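PDB 6BWE: putative fimbrial associated sortase-like protein from Corynebacterium diphtheriae, which probably acts as a class C sortase, a cysteine transpeptidase that joins pilin subunits covalently into pili on the cell surface. Local coordinates for residues A25-V30 and T151-T156; R35-S40 and L62-Q67; L105-L108 and A112-V115; L157-D162 and N180-T185. The protein carries 2 engineered substitutions. One frame throughout, in Å; residues are numbered along the deposited sequence.

Contact 1 of 4, residues A25-V30 and T151-T156; sequences AVRDSV and TVQGET
The backbone O of Gln153 is lined by the aliphatic part of Arg27, whose CB, CG and CD all approach it; the closest, Arg27 CD, lies 3.3 Å from Gln153 O. From there the arginine chain runs on, extended from CG to NE, over the tip of the β-hairpin formed by strands 147-152 and 155-167. Its guanidinium settles flat on the turn, with Gly154 CA 3.6 Å above the plane and over its centre. Glycine has no side chain to hold the group off. The turn is type I', with Gln153 and Gly154 at its two central positions, closed by bonds between Val152 and Glu155.

One helical turn further on, Val30 receives the side chain of Gln153. A bend at chi2 (-68°) brings the amide across Val30, and Val30 CG1 stands 3.5 Å from Gln153 CD. The Gln153 amide and the Arg27 guanidinium are turned 81° apart; the helix meets the side chain of Gln153 mainly through Val30 and the turn backbone through Arg27. Pro70 also covers Val30, while a weak, long ion pair joins Arg27 to Asp22.

What joins helix 24-39 to the hairpin is therefore shape and dispersion: hydrocarbon meets polar backbone and amide groups at the surface, without a hydrogen bond or ion pair between the two segments.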
loop_
_atom_site.group_PDB
_atom_site.type_symbol
_atom_site.label_atom_id
_atom_site.label_comp_id
_atom_site.label_asym_id
_atom_site.label_seq_id
_atom_site.Cartn_x
_atom_site.Cartn_y
_atom_site.Cartn_z
ATOM N N ALA A 25 12.137 -24.973 -12.508
ATOM C CA ALA A 25 13.136 -23.919 -12.248
ATOM C C ALA A 25 12.520 -22.547 -12.451
ATOM O O ALA A 25 12.642 -21.685 -11.584
ATOM C CB ALA A 25 14.352 -24.044 -13.150
ATOM N N VAL A 26 11.865 -22.361 -13.600
ATOM C CA VAL A 26 11.249 -21.073 -13.904
ATOM C C VAL A 26 10.075 -20.802 -12.954
ATOM O O VAL A 26 10.012 -19.726 -12.331
ATOM C CB VAL A 26 10.848 -20.940 -15.395
ATOM C CG1 VAL A 26 10.077 -19.641 -15.646
ATOM C CG2 VAL A 26 12.095 -20.983 -16.267
ATOM N N ARG A 27 9.176 -21.764 -12.806
ATOM C CA ARG A 27 8.003 -21.595 -11.912
ATOM C C ARG A 27 8.442 -21.236 -10.478
ATOM O O ARG A 27 7.928 -20.274 -9.914
ATOM C CB ARG A 27 7.115 -22.828 -11.883
ATOM C CG ARG A 27 6.264 -22.979 -13.133
ATOM C CD ARG A 27 5.701 -24.370 -13.272
ATOM N NE ARG A 27 4.606 -24.343 -14.228
ATOM C CZ ARG A 27 3.784 -25.368 -14.441
ATOM N NH1 ARG A 27 3.963 -26.518 -13.800
ATOM N NH2 ARG A 27 2.789 -25.250 -15.286
ATOM N N ASP A 28 9.409 -21.978 -9.934
ATOM C CA ASP A 28 10.001 -21.678 -8.599
ATOM C C ASP A 28 10.552 -20.263 -8.497
ATOM O O ASP A 28 10.269 -19.572 -7.523
ATOM C CB ASP A 28 11.094 -22.677 -8.211
ATOM C CG ASP A 28 10.549 -24.051 -7.880
ATOM O OD1 ASP A 28 9.307 -24.199 -7.764
ATOM O OD2 ASP A 28 11.381 -24.988 -7.732
ATOM N N SER A 29 11.285 -19.820 -9.518
ATOM C CA SER A 29 11.868 -18.475 -9.514
ATOM C C SER A 29 10.788 -17.377 -9.580
ATOM O O SER A 29 10.893 -16.357 -8.896
ATOM C CB SER A 29 12.917 -18.331 -10.643
ATOM O OG SER A 29 13.211 -16.974 -10.923
ATOM N N VAL A 30 9.758 -17.605 -10.388
ATOM C CA VAL A 30 8.649 -16.669 -10.540
ATOM C C VAL A 30 7.847 -16.552 -9.223
ATOM O O VAL A 30 7.492 -15.445 -8.780
ATOM C CB VAL A 30 7.765 -17.091 -11.717
ATOM C CG1 VAL A 30 6.488 -16.272 -11.797
ATOM C CG2 VAL A 30 8.522 -16.982 -13.034
ATOM N N THR A 151 -4.722 -21.579 -8.631
ATOM C CA THR A 151 -3.603 -22.209 -9.294
ATOM C C THR A 151 -2.702 -21.128 -9.856
ATOM O O THR A 151 -3.157 -20.263 -10.583
ATOM C CB THR A 151 -4.067 -23.178 -10.374
ATOM O OG1 THR A 151 -4.947 -24.158 -9.777
ATOM C CG2 THR A 151 -2.903 -23.909 -10.984
ATOM N N VAL A 152 -1.420 -21.201 -9.511
ATOM C CA VAL A 152 -0.465 -20.166 -9.909
ATOM C C VAL A 152 0.892 -20.833 -10.098
ATOM O O VAL A 152 1.350 -21.595 -9.231
ATOM C CB VAL A 152 -0.463 -18.979 -8.896
ATOM C CG1 VAL A 152 -0.212 -19.443 -7.462
ATOM C CG2 VAL A 152 0.507 -17.903 -9.301
ATOM N N GLN A 153 1.503 -20.604 -11.254
ATOM C CA GLN A 153 2.783 -21.230 -11.619
ATOM C C GLN A 153 2.852 -22.718 -11.292
ATOM O O GLN A 153 3.839 -23.201 -10.749
ATOM C CB GLN A 153 3.913 -20.489 -10.927
ATOM C CG GLN A 153 3.998 -19.033 -11.392
ATOM C CD GLN A 153 4.424 -18.904 -12.833
ATOM O OE1 GLN A 153 5.487 -19.374 -13.200
ATOM N NE2 GLN A 153 3.619 -18.209 -13.654
ATOM N N GLY A 154 1.780 -23.423 -11.607
ATOM C CA GLY A 154 1.727 -24.869 -11.435
ATOM C C GLY A 154 1.289 -25.348 -10.056
ATOM O O GLY A 154 1.030 -26.533 -9.872
ATOM N N GLU A 155 1.230 -24.468 -9.078
ATOM C CA GLU A 155 0.958 -24.890 -7.704
ATOM C C GLU A 155 -0.507 -24.554 -7.405
ATOM O O GLU A 155 -1.030 -23.594 -7.962
ATOM C CB GLU A 155 1.962 -24.188 -6.789
ATOM C CG GLU A 155 1.429 -23.394 -5.634
ATOM C CD GLU A 155 2.527 -22.604 -4.959
ATOM O OE1 GLU A 155 2.364 -21.363 -4.815
ATOM O OE2 GLU A 155 3.563 -23.215 -4.616
ATOM N N THR A 156 -1.155 -25.316 -6.527
ATOM C CA THR A 156 -2.513 -25.028 -6.167
ATOM C C THR A 156 -2.587 -24.707 -4.668
ATOM O O THR A 156 -2.044 -25.433 -3.838
ATOM C CB THR A 156 -3.454 -26.160 -6.572
ATOM O OG1 THR A 156 -3.417 -26.269 -7.992
ATOM C CG2 THR A 156 -4.906 -25.838 -6.174
#

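Contact 2 of 4, residues R35-S40 and L62-Q67; sequences RQYNTS and LDYLQQ
Tyr37 overlaps the start of the Tyr64 side chain with the hydroxyl end of its ring, Tyr37 OH lying 3.5 Å and Tyr37 CZ 3.8 Å from Tyr64 CD1. The two rings meet obliquely, centroids 6.0 Å apart and planes at 38°, a geometry that is neither a stack nor a T-shaped pair. Placing CG opposite the backbone N (chi1 170°) sends the Tyr37 ring out from helix 24-39 towards helix 59-66, where its CE1 reaches the backbone of Tyr64.

Two polar side chains flank the same ring. The carboxylate of Asp63 comes to its edge, near the ring plane, bringing Asp63 OD2 to 3.4 Å from Tyr37 CD1. Gln67, bent at chi2, packs its CG and amide carbon against the root of the tyrosine, and Gln67 CD lies 3.9 Å from Tyr37 CB. The amide then spends an N-H within its own segment: Gln67 NE2 donates to Asp63 OD2 over 3.1 Å, arriving from above the carboxylate plane. This bond ties together the two residues that border the ring.

The hydroxyl of Tyr64 points past the contact to His107 and Gly95 N, while Pro60 of the second subunit packs on Tyr37 and Asp63. An aromatic edge carries a slight positive charge, so it probably suits the Asp63 oxygen, and the buried tyrosine pair couples two N-terminal helices at a place where the subunits also meet.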
loop_
_atom_site.group_PDB
_atom_site.type_symbol
_atom_site.label_atom_id
_atom_site.label_comp_id
_atom_site.label_asym_id
_atom_site.label_seq_id
_atom_site.Cartn_x
_atom_site.Cartn_y
_atom_site.Cartn_z
ATOM N N ARG A 35 6.669 -13.544 -4.189
ATOM C CA ARG A 35 6.753 -13.414 -2.721
ATOM C C ARG A 35 7.606 -12.208 -2.294
ATOM O O ARG A 35 7.233 -11.485 -1.377
ATOM C CB ARG A 35 7.331 -14.665 -2.075
ATOM C CG ARG A 35 6.434 -15.860 -2.123
ATOM C CD ARG A 35 7.124 -17.079 -1.510
ATOM N NE ARG A 35 6.409 -18.253 -1.986
ATOM C CZ ARG A 35 6.889 -19.220 -2.774
ATOM N NH1 ARG A 35 8.155 -19.236 -3.189
ATOM N NH2 ARG A 35 6.068 -20.201 -3.127
ATOM N N GLN A 36 8.729 -11.989 -2.963
ATOM C CA GLN A 36 9.546 -10.791 -2.728
ATOM C C GLN A 36 8.750 -9.483 -3.030
ATOM O O GLN A 36 8.761 -8.516 -2.224
ATOM C CB GLN A 36 10.817 -10.837 -3.576
ATOM C CG GLN A 36 11.668 -9.576 -3.439
ATOM C CD GLN A 36 12.991 -9.623 -4.156
ATOM O OE1 GLN A 36 14.071 -9.578 -3.535
ATOM N NE2 GLN A 36 12.930 -9.662 -5.456
ATOM N N TYR A 37 8.059 -9.462 -4.169
ATOM C CA TYR A 37 7.187 -8.344 -4.526
ATOM C C TYR A 37 6.192 -8.083 -3.379
ATOM O O TYR A 37 6.048 -6.942 -2.910
ATOM C CB TYR A 37 6.457 -8.570 -5.867
ATOM C CG TYR A 37 5.396 -7.534 -6.117
ATOM C CD1 TYR A 37 5.687 -6.347 -6.737
ATOM C CD2 TYR A 37 4.106 -7.712 -5.614
ATOM C CE1 TYR A 37 4.728 -5.361 -6.895
ATOM C CE2 TYR A 37 3.137 -6.736 -5.764
ATOM C CZ TYR A 37 3.434 -5.568 -6.394
ATOM O OH TYR A 37 2.445 -4.614 -6.537
ATOM N N ASN A 38 5.559 -9.151 -2.909
ATOM C CA ASN A 38 4.590 -9.020 -1.824
ATOM C C ASN A 38 5.104 -8.371 -0.535
ATOM O O ASN A 38 4.319 -7.703 0.165
ATOM C CB ASN A 38 3.959 -10.351 -1.487
ATOM C CG ASN A 38 2.923 -10.763 -2.506
ATOM O OD1 ASN A 38 2.535 -9.972 -3.396
ATOM N ND2 ASN A 38 2.474 -12.019 -2.409
ATOM N N THR A 39 6.391 -8.509 -0.240
ATOM C CA THR A 39 6.960 -7.839 0.947
ATOM C C THR A 39 6.862 -6.335 0.850
ATOM O O THR A 39 6.890 -5.647 1.883
ATOM C CB THR A 39 8.419 -8.214 1.221
ATOM O OG1 THR A 39 9.272 -7.688 0.195
ATOM C CG2 THR A 39 8.596 -9.710 1.371
ATOM N N SER A 40 6.780 -5.827 -0.375
ATOM C CA SER A 40 6.680 -4.380 -0.645
ATOM C C SER A 40 5.252 -3.827 -0.525
ATOM O O SER A 40 5.063 -2.615 -0.553
ATOM C CB SER A 40 7.223 -4.078 -2.063
ATOM O OG SER A 40 6.260 -4.395 -3.082
ATOM N N LEU A 62 5.085 -0.974 -12.969
ATOM C CA LEU A 62 5.856 -1.717 -13.981
ATOM C C LEU A 62 6.413 -3.015 -13.415
ATOM O O LEU A 62 6.397 -4.051 -14.097
ATOM C CB LEU A 62 7.015 -0.873 -14.536
ATOM C CG LEU A 62 6.529 0.248 -15.433
ATOM C CD1 LEU A 62 7.697 1.182 -15.754
ATOM C CD2 LEU A 62 5.829 -0.312 -16.693
ATOM N N ASP A 63 6.908 -2.965 -12.180
ATOM C CA ASP A 63 7.384 -4.173 -11.531
ATOM C C ASP A 63 6.275 -5.182 -11.257
ATOM O O ASP A 63 6.445 -6.379 -11.512
ATOM C CB ASP A 63 8.116 -3.855 -10.236
ATOM C CG ASP A 63 8.871 -5.038 -9.714
ATOM O OD1 ASP A 63 9.959 -5.363 -10.275
ATOM O OD2 ASP A 63 8.379 -5.672 -8.757
ATOM N N TYR A 64 5.140 -4.682 -10.782
ATOM C CA TYR A 64 3.921 -5.484 -10.646
ATOM C C TYR A 64 3.583 -6.283 -11.911
ATOM O O TYR A 64 3.335 -7.477 -11.857
ATOM C CB TYR A 64 2.777 -4.568 -10.285
ATOM C CG TYR A 64 1.416 -5.135 -10.286
ATOM C CD1 TYR A 64 1.019 -6.081 -9.326
ATOM C CD2 TYR A 64 0.452 -4.630 -11.155
ATOM C CE1 TYR A 64 -0.300 -6.526 -9.296
ATOM C CE2 TYR A 64 -0.840 -5.051 -11.138
ATOM C CZ TYR A 64 -1.218 -6.029 -10.246
ATOM O OH TYR A 64 -2.546 -6.417 -10.233
ATOM N N LEU A 65 3.612 -5.592 -13.042
ATOM C CA LEU A 65 3.257 -6.200 -14.311
ATOM C C LEU A 65 4.245 -7.258 -14.773
ATOM O O LEU A 65 3.840 -8.177 -15.477
ATOM C CB LEU A 65 3.107 -5.116 -15.372
ATOM C CG LEU A 65 1.912 -4.185 -15.199
ATOM C CD1 LEU A 65 1.929 -3.164 -16.323
ATOM C CD2 LEU A 65 0.569 -4.894 -15.122
ATOM N N GLN A 66 5.508 -7.149 -14.369
ATOM C CA GLN A 66 6.492 -8.202 -14.628
ATOM C C GLN A 66 6.274 -9.461 -13.773
ATOM O O GLN A 66 6.799 -10.533 -14.098
ATOM C CB GLN A 66 7.902 -7.655 -14.383
ATOM C CG GLN A 66 8.266 -6.505 -15.282
ATOM C CD GLN A 66 9.666 -6.016 -14.959
ATOM O OE1 GLN A 66 10.622 -6.790 -15.042
ATOM N NE2 GLN A 66 9.792 -4.767 -14.549
ATOM N N GLN A 67 5.516 -9.355 -12.671
ATOM C CA GLN A 67 5.378 -10.510 -11.774
ATOM C C GLN A 67 4.374 -11.486 -12.379
ATOM O O GLN A 67 3.423 -11.076 -13.051
ATOM C CB GLN A 67 4.943 -10.117 -10.389
ATOM C CG GLN A 67 5.874 -9.104 -9.704
ATOM C CD GLN A 67 7.302 -9.603 -9.541
ATOM O OE1 GLN A 67 7.541 -10.814 -9.366
ATOM N NE2 GLN A 67 8.271 -8.664 -9.527
#

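Contact 3 of 4, residues L105-L108 and A112-V115; sequences LGHL and ALPV
One hydrogen bond joins His107 to the loop that follows its strand: His107 NE2 donates to Ala112 O over 2.8 Å. With CG opposite the backbone N (chi1 170°), the imidazole is sent from the strand to the loop. The bond is bent, the N-H...O angle being 146°. The donor comes in well above the carbonyl plane, 59° out of it, and thus does not use a lone pair of the oxygen; the oxygen in turn is tilted from the imidazole plane. The other ring nitrogen, ND1, is engaged by the hydroxyl of Tyr64, which gives the imidazole a polar partner at both nitrogens.

Apolar packing frames this bond. Leu113 places CD2 over one face of the imidazole, towards the rim, 4.1 Å from His107 CE1. Pro114 approaches obliquely, its ring carbon CD lying 4.1 Å from His107 CD2. The chain then turns at Pro114, the centre of an inverse gamma turn closed by Val115 N donating to Leu113 O over 2.8 Å.

Beyond the two segments, Ile92 and Ile124 from the flanking strands touch His107. With a proton on NE2 and a hydroxyl at ND1, the buried imidazole is consistent with a neutral tautomer that relays a polar connection from Tyr64 to the loop backbone.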
loop_
_atom_site.group_PDB
_atom_site.type_symbol
_atom_site.label_atom_id
_atom_site.label_comp_id
_atom_site.label_asym_id
_atom_site.label_seq_id
_atom_site.Cartn_x
_atom_site.Cartn_y
_atom_site.Cartn_z
ATOM N N LEU A 105 -11.255 -12.103 -14.216
ATOM C CA LEU A 105 -11.107 -11.454 -12.929
ATOM C C LEU A 105 -9.895 -10.561 -12.936
ATOM O O LEU A 105 -8.922 -10.813 -13.637
ATOM C CB LEU A 105 -11.005 -12.491 -11.822
ATOM C CG LEU A 105 -12.224 -13.439 -11.749
ATOM C CD1 LEU A 105 -11.965 -14.535 -10.747
ATOM C CD2 LEU A 105 -13.530 -12.706 -11.437
ATOM N N GLY A 106 -9.983 -9.492 -12.158
ATOM C CA GLY A 106 -8.902 -8.568 -11.985
ATOM C C GLY A 106 -8.277 -8.638 -10.601
ATOM O O GLY A 106 -8.980 -8.693 -9.576
ATOM N N HIS A 107 -6.957 -8.592 -10.545
ATOM C CA HIS A 107 -6.265 -8.500 -9.270
ATOM C C HIS A 107 -6.152 -7.021 -8.900
ATOM O O HIS A 107 -5.741 -6.215 -9.735
ATOM C CB HIS A 107 -4.892 -9.167 -9.326
ATOM C CG HIS A 107 -4.063 -8.881 -8.124
ATOM N ND1 HIS A 107 -3.131 -7.866 -8.089
ATOM C CD2 HIS A 107 -4.085 -9.428 -6.883
ATOM C CE1 HIS A 107 -2.596 -7.816 -6.875
ATOM N NE2 HIS A 107 -3.183 -8.735 -6.120
ATOM N N LEU A 108 -6.530 -6.671 -7.665
ATOM C CA LEU A 108 -6.482 -5.289 -7.226
ATOM C C LEU A 108 -5.066 -4.873 -6.830
ATOM O O LEU A 108 -4.538 -5.302 -5.800
ATOM C CB LEU A 108 -7.476 -5.067 -6.088
ATOM C CG LEU A 108 -7.882 -3.661 -5.691
ATOM C CD1 LEU A 108 -8.243 -2.762 -6.869
ATOM C CD2 LEU A 108 -9.047 -3.753 -4.725
ATOM N N ALA A 112 -1.524 -7.973 -2.120
ATOM C CA ALA A 112 -0.516 -8.981 -2.450
ATOM C C ALA A 112 -0.980 -9.822 -3.645
ATOM O O ALA A 112 -2.177 -10.052 -3.856
ATOM C CB ALA A 112 -0.260 -9.902 -1.267
ATOM N N LEU A 113 -0.016 -10.238 -4.437
ATOM C CA LEU A 113 -0.256 -11.215 -5.484
ATOM C C LEU A 113 -0.629 -12.569 -4.872
ATOM O O LEU A 113 -0.165 -12.888 -3.768
ATOM C CB LEU A 113 1.024 -11.377 -6.300
ATOM C CG LEU A 113 1.478 -10.193 -7.139
ATOM C CD1 LEU A 113 2.888 -10.468 -7.611
ATOM C CD2 LEU A 113 0.536 -9.955 -8.307
ATOM N N PRO A 114 -1.471 -13.374 -5.569
ATOM C CA PRO A 114 -2.059 -14.533 -4.884
ATOM C C PRO A 114 -1.148 -15.757 -4.957
ATOM O O PRO A 114 -1.441 -16.710 -5.667
ATOM C CB PRO A 114 -3.379 -14.723 -5.617
ATOM C CG PRO A 114 -3.078 -14.313 -7.016
ATOM C CD PRO A 114 -2.226 -13.062 -6.797
ATOM N N VAL A 115 -0.039 -15.678 -4.220
ATOM C CA VAL A 115 0.953 -16.751 -4.087
ATOM C C VAL A 115 1.048 -17.263 -2.640
ATOM O O VAL A 115 1.931 -18.041 -2.349
ATOM C CB VAL A 115 2.325 -16.335 -4.622
ATOM C CG1 VAL A 115 2.247 -16.128 -6.120
ATOM C CG2 VAL A 115 2.858 -15.064 -3.936
#

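Contact 4 of 4, residues L157-D162 and N180-T185; sequences LKYEVD and NKDQIT
Tyr159 turns its ring so that the hydroxyl meets a carboxylate while one face receives a branched aliphatic chain. At the polar end, Tyr159 OH donates to Asp182 OD1 over 2.8 Å. The two side chains cross at about a right angle, with ring and carboxylate planes 69° apart, yet the hydroxyl still reaches OD1 on the syn side, somewhat out of the carboxylate plane. Asp182 OD2 is taken by Arg205 in a salt bridge and by the backbone N of Gly117, and these partners probably hold the carboxylate in its orientation.

Ile184 lies over one face of the ring, its chain running obliquely to it. Its CG2 makes a CH-pi contact 4.0 Å from the centroid of the Tyr159 ring, only 18° off the normal, while Ile184 CG1 lies 3.8 Å from Tyr159 CD1 and Ile184 CD1 extends towards Tyr159 CB. This spread over the ring follows from chi1 near 58°, which lodges CG1 between the backbone N and the carbonyl carbon.

Further along, Asp162 and Gln183 meet through a water that donates to both, 2.7 Å to Asp162 OD2 and 2.7 Å to Gln183 OE1. Arg202 and His204 also bind the Asp162 carboxylate.

Strands 155-167 and 183-187 are not sheet neighbours; strand 198-206 lies between them in the sheet, and the side chains meet across it, spanning the intervening strand. One of the two, 183-187, runs on towards the predicted catalytic Cys189, though the contact itself lies away from that site. Such interior packing between non-adjacent strands is characteristic of the closed β-barrel of the sortase fold.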
loop_
_atom_site.group_PDB
_atom_site.type_symbol
_atom_site.label_atom_id
_atom_site.label_comp_id
_atom_site.label_asym_id
_atom_site.label_seq_id
_atom_site.Cartn_x
_atom_site.Cartn_y
_atom_site.Cartn_z
ATOM N N LEU A 157 -3.252 -23.596 -4.354
ATOM C CA LEU A 157 -3.457 -23.133 -2.985
ATOM C C LEU A 157 -4.945 -23.260 -2.670
ATOM O O LEU A 157 -5.774 -22.880 -3.495
ATOM C CB LEU A 157 -3.037 -21.667 -2.841
ATOM C CG LEU A 157 -1.757 -21.179 -3.515
ATOM C CD1 LEU A 157 -1.506 -19.700 -3.213
ATOM C CD2 LEU A 157 -0.607 -22.004 -3.037
ATOM N N LYS A 158 -5.274 -23.738 -1.469
ATOM C CA LYS A 158 -6.640 -23.932 -1.069
ATOM C C LYS A 158 -6.972 -22.932 0.030
ATOM O O LYS A 158 -6.197 -22.723 0.953
ATOM C CB LYS A 158 -6.894 -25.370 -0.610
ATOM C CG LYS A 158 -8.350 -25.673 -0.296
ATOM C CD LYS A 158 -8.531 -27.139 0.157
ATOM C CE LYS A 158 -9.992 -27.397 0.488
ATOM N NZ LYS A 158 -10.247 -28.791 0.973
ATOM N N TYR A 159 -8.118 -22.299 -0.124
ATOM C CA TYR A 159 -8.648 -21.379 0.867
ATOM C C TYR A 159 -10.034 -21.845 1.247
ATOM O O TYR A 159 -10.696 -22.535 0.458
ATOM C CB TYR A 159 -8.699 -19.962 0.285
ATOM C CG TYR A 159 -7.313 -19.388 0.130
ATOM C CD1 TYR A 159 -6.784 -18.553 1.110
ATOM C CD2 TYR A 159 -6.511 -19.717 -0.974
ATOM C CE1 TYR A 159 -5.486 -18.064 1.015
ATOM C CE2 TYR A 159 -5.199 -19.237 -1.079
ATOM C CZ TYR A 159 -4.703 -18.408 -0.085
ATOM O OH TYR A 159 -3.426 -17.923 -0.124
ATOM N N GLU A 160 -10.483 -21.451 2.437
ATOM C CA GLU A 160 -11.817 -21.785 2.904
ATOM C C GLU A 160 -12.546 -20.521 3.373
ATOM O O GLU A 160 -12.003 -19.758 4.156
ATOM C CB GLU A 160 -11.675 -22.833 4.023
ATOM C CG GLU A 160 -12.866 -22.979 4.922
ATOM C CD GLU A 160 -12.676 -24.063 5.981
ATOM O OE1 GLU A 160 -11.962 -25.072 5.724
ATOM O OE2 GLU A 160 -13.255 -23.890 7.066
ATOM N N VAL A 161 -13.789 -20.337 2.930
ATOM C CA VAL A 161 -14.537 -19.111 3.194
ATOM C C VAL A 161 -14.867 -18.980 4.668
ATOM O O VAL A 161 -15.331 -19.944 5.273
ATOM C CB VAL A 161 -15.858 -19.036 2.383
ATOM C CG1 VAL A 161 -16.664 -17.785 2.739
ATOM C CG2 VAL A 161 -15.553 -19.050 0.884
ATOM N N ASP A 162 -14.603 -17.801 5.226
ATOM C CA ASP A 162 -14.863 -17.540 6.655
ATOM C C ASP A 162 -15.655 -16.258 6.938
ATOM O O ASP A 162 -16.005 -16.013 8.085
ATOM C CB ASP A 162 -13.559 -17.547 7.478
ATOM C CG ASP A 162 -12.555 -16.497 7.010
ATOM O OD1 ASP A 162 -12.896 -15.317 6.930
ATOM O OD2 ASP A 162 -11.407 -16.864 6.723
ATOM N N ASN A 180 -0.582 -12.222 10.941
ATOM C CA ASN A 180 -0.660 -13.651 11.297
ATOM C C ASN A 180 -1.647 -14.524 10.493
ATOM O O ASN A 180 -1.925 -15.652 10.898
ATOM C CB ASN A 180 -1.050 -13.767 12.775
ATOM C CG ASN A 180 -0.101 -13.009 13.687
ATOM O OD1 ASN A 180 -0.527 -12.142 14.432
ATOM N ND2 ASN A 180 1.190 -13.293 13.584
ATOM N N LYS A 181 -2.202 -14.029 9.381
ATOM C CA LYS A 181 -3.110 -14.855 8.557
ATOM C C LYS A 181 -2.746 -14.765 7.081
ATOM O O LYS A 181 -2.233 -13.754 6.599
ATOM C CB LYS A 181 -4.577 -14.432 8.705
ATOM C CG LYS A 181 -5.202 -14.477 10.098
ATOM C CD LYS A 181 -6.482 -13.632 10.109
ATOM C CE LYS A 181 -7.057 -13.438 11.505
ATOM N NZ LYS A 181 -7.509 -14.729 12.093
ATOM N N ASP A 182 -3.065 -15.842 6.383
ATOM C CA ASP A 182 -2.923 -15.957 4.945
ATOM C C ASP A 182 -4.386 -15.981 4.436
ATOM O O ASP A 182 -5.123 -16.949 4.655
ATOM C CB ASP A 182 -2.123 -17.234 4.663
ATOM C CG ASP A 182 -1.992 -17.550 3.202
ATOM O OD1 ASP A 182 -2.682 -16.950 2.359
ATOM O OD2 ASP A 182 -1.175 -18.430 2.898
ATOM N N GLN A 183 -4.814 -14.857 3.849
ATOM C CA GLN A 183 -6.216 -14.650 3.477
ATOM C C GLN A 183 -6.327 -14.185 2.045
ATOM O O GLN A 183 -5.345 -13.664 1.479
ATOM C CB GLN A 183 -6.833 -13.533 4.314
ATOM C CG GLN A 183 -6.724 -13.690 5.801
ATOM C CD GLN A 183 -7.381 -12.540 6.517
ATOM O OE1 GLN A 183 -8.518 -12.672 6.966
ATOM N NE2 GLN A 183 -6.684 -11.399 6.612
ATOM N N ILE A 184 -7.527 -14.356 1.490
ATOM C CA ILE A 184 -7.938 -13.726 0.218
ATOM C C ILE A 184 -9.369 -13.211 0.358
ATOM O O ILE A 184 -10.146 -13.754 1.147
ATOM C CB ILE A 184 -7.919 -14.699 -0.979
ATOM C CG1 ILE A 184 -8.826 -15.918 -0.753
ATOM C CG2 ILE A 184 -6.499 -15.126 -1.271
ATOM C CD1 ILE A 184 -9.070 -16.700 -2.031
ATOM N N THR A 185 -9.706 -12.192 -0.422
ATOM C CA THR A 185 -11.059 -11.681 -0.535
ATOM C C THR A 185 -11.409 -11.581 -2.007
ATOM O O THR A 185 -10.627 -11.072 -2.817
ATOM C CB THR A 185 -11.275 -10.341 0.217
ATOM O OG1 THR A 185 -11.233 -10.568 1.639
ATOM C CG2 THR A 185 -12.629 -9.697 -0.125
HETATM O O HOH W 1 -9.454 -15.169 7.550
#

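Overall arrangement
The four contacts run from the N-terminal helices (1 and 2) through a loop (3) into the sortase β-sheet (4). Contacts 1 and 2 share helix 24-39, their centres about 15 Å apart, one meeting a hairpin tip and the other helix 59-66. The centre of contact 3 lies about 4 Å from that of the chain and about 11 Å from the centre of contact 2, and hydrogen bonds from Asn38 and Tyr64 connect the two. Strand 155-167 continues from contact 1 into contact 4, and Leu157 packs on Val115 of contact 3. Along the chain, contact 1 encloses contacts 2 and 3, and contact 4 follows. The helices thus reach the sheet twice, at the hairpin of contact 1 and through contact 3.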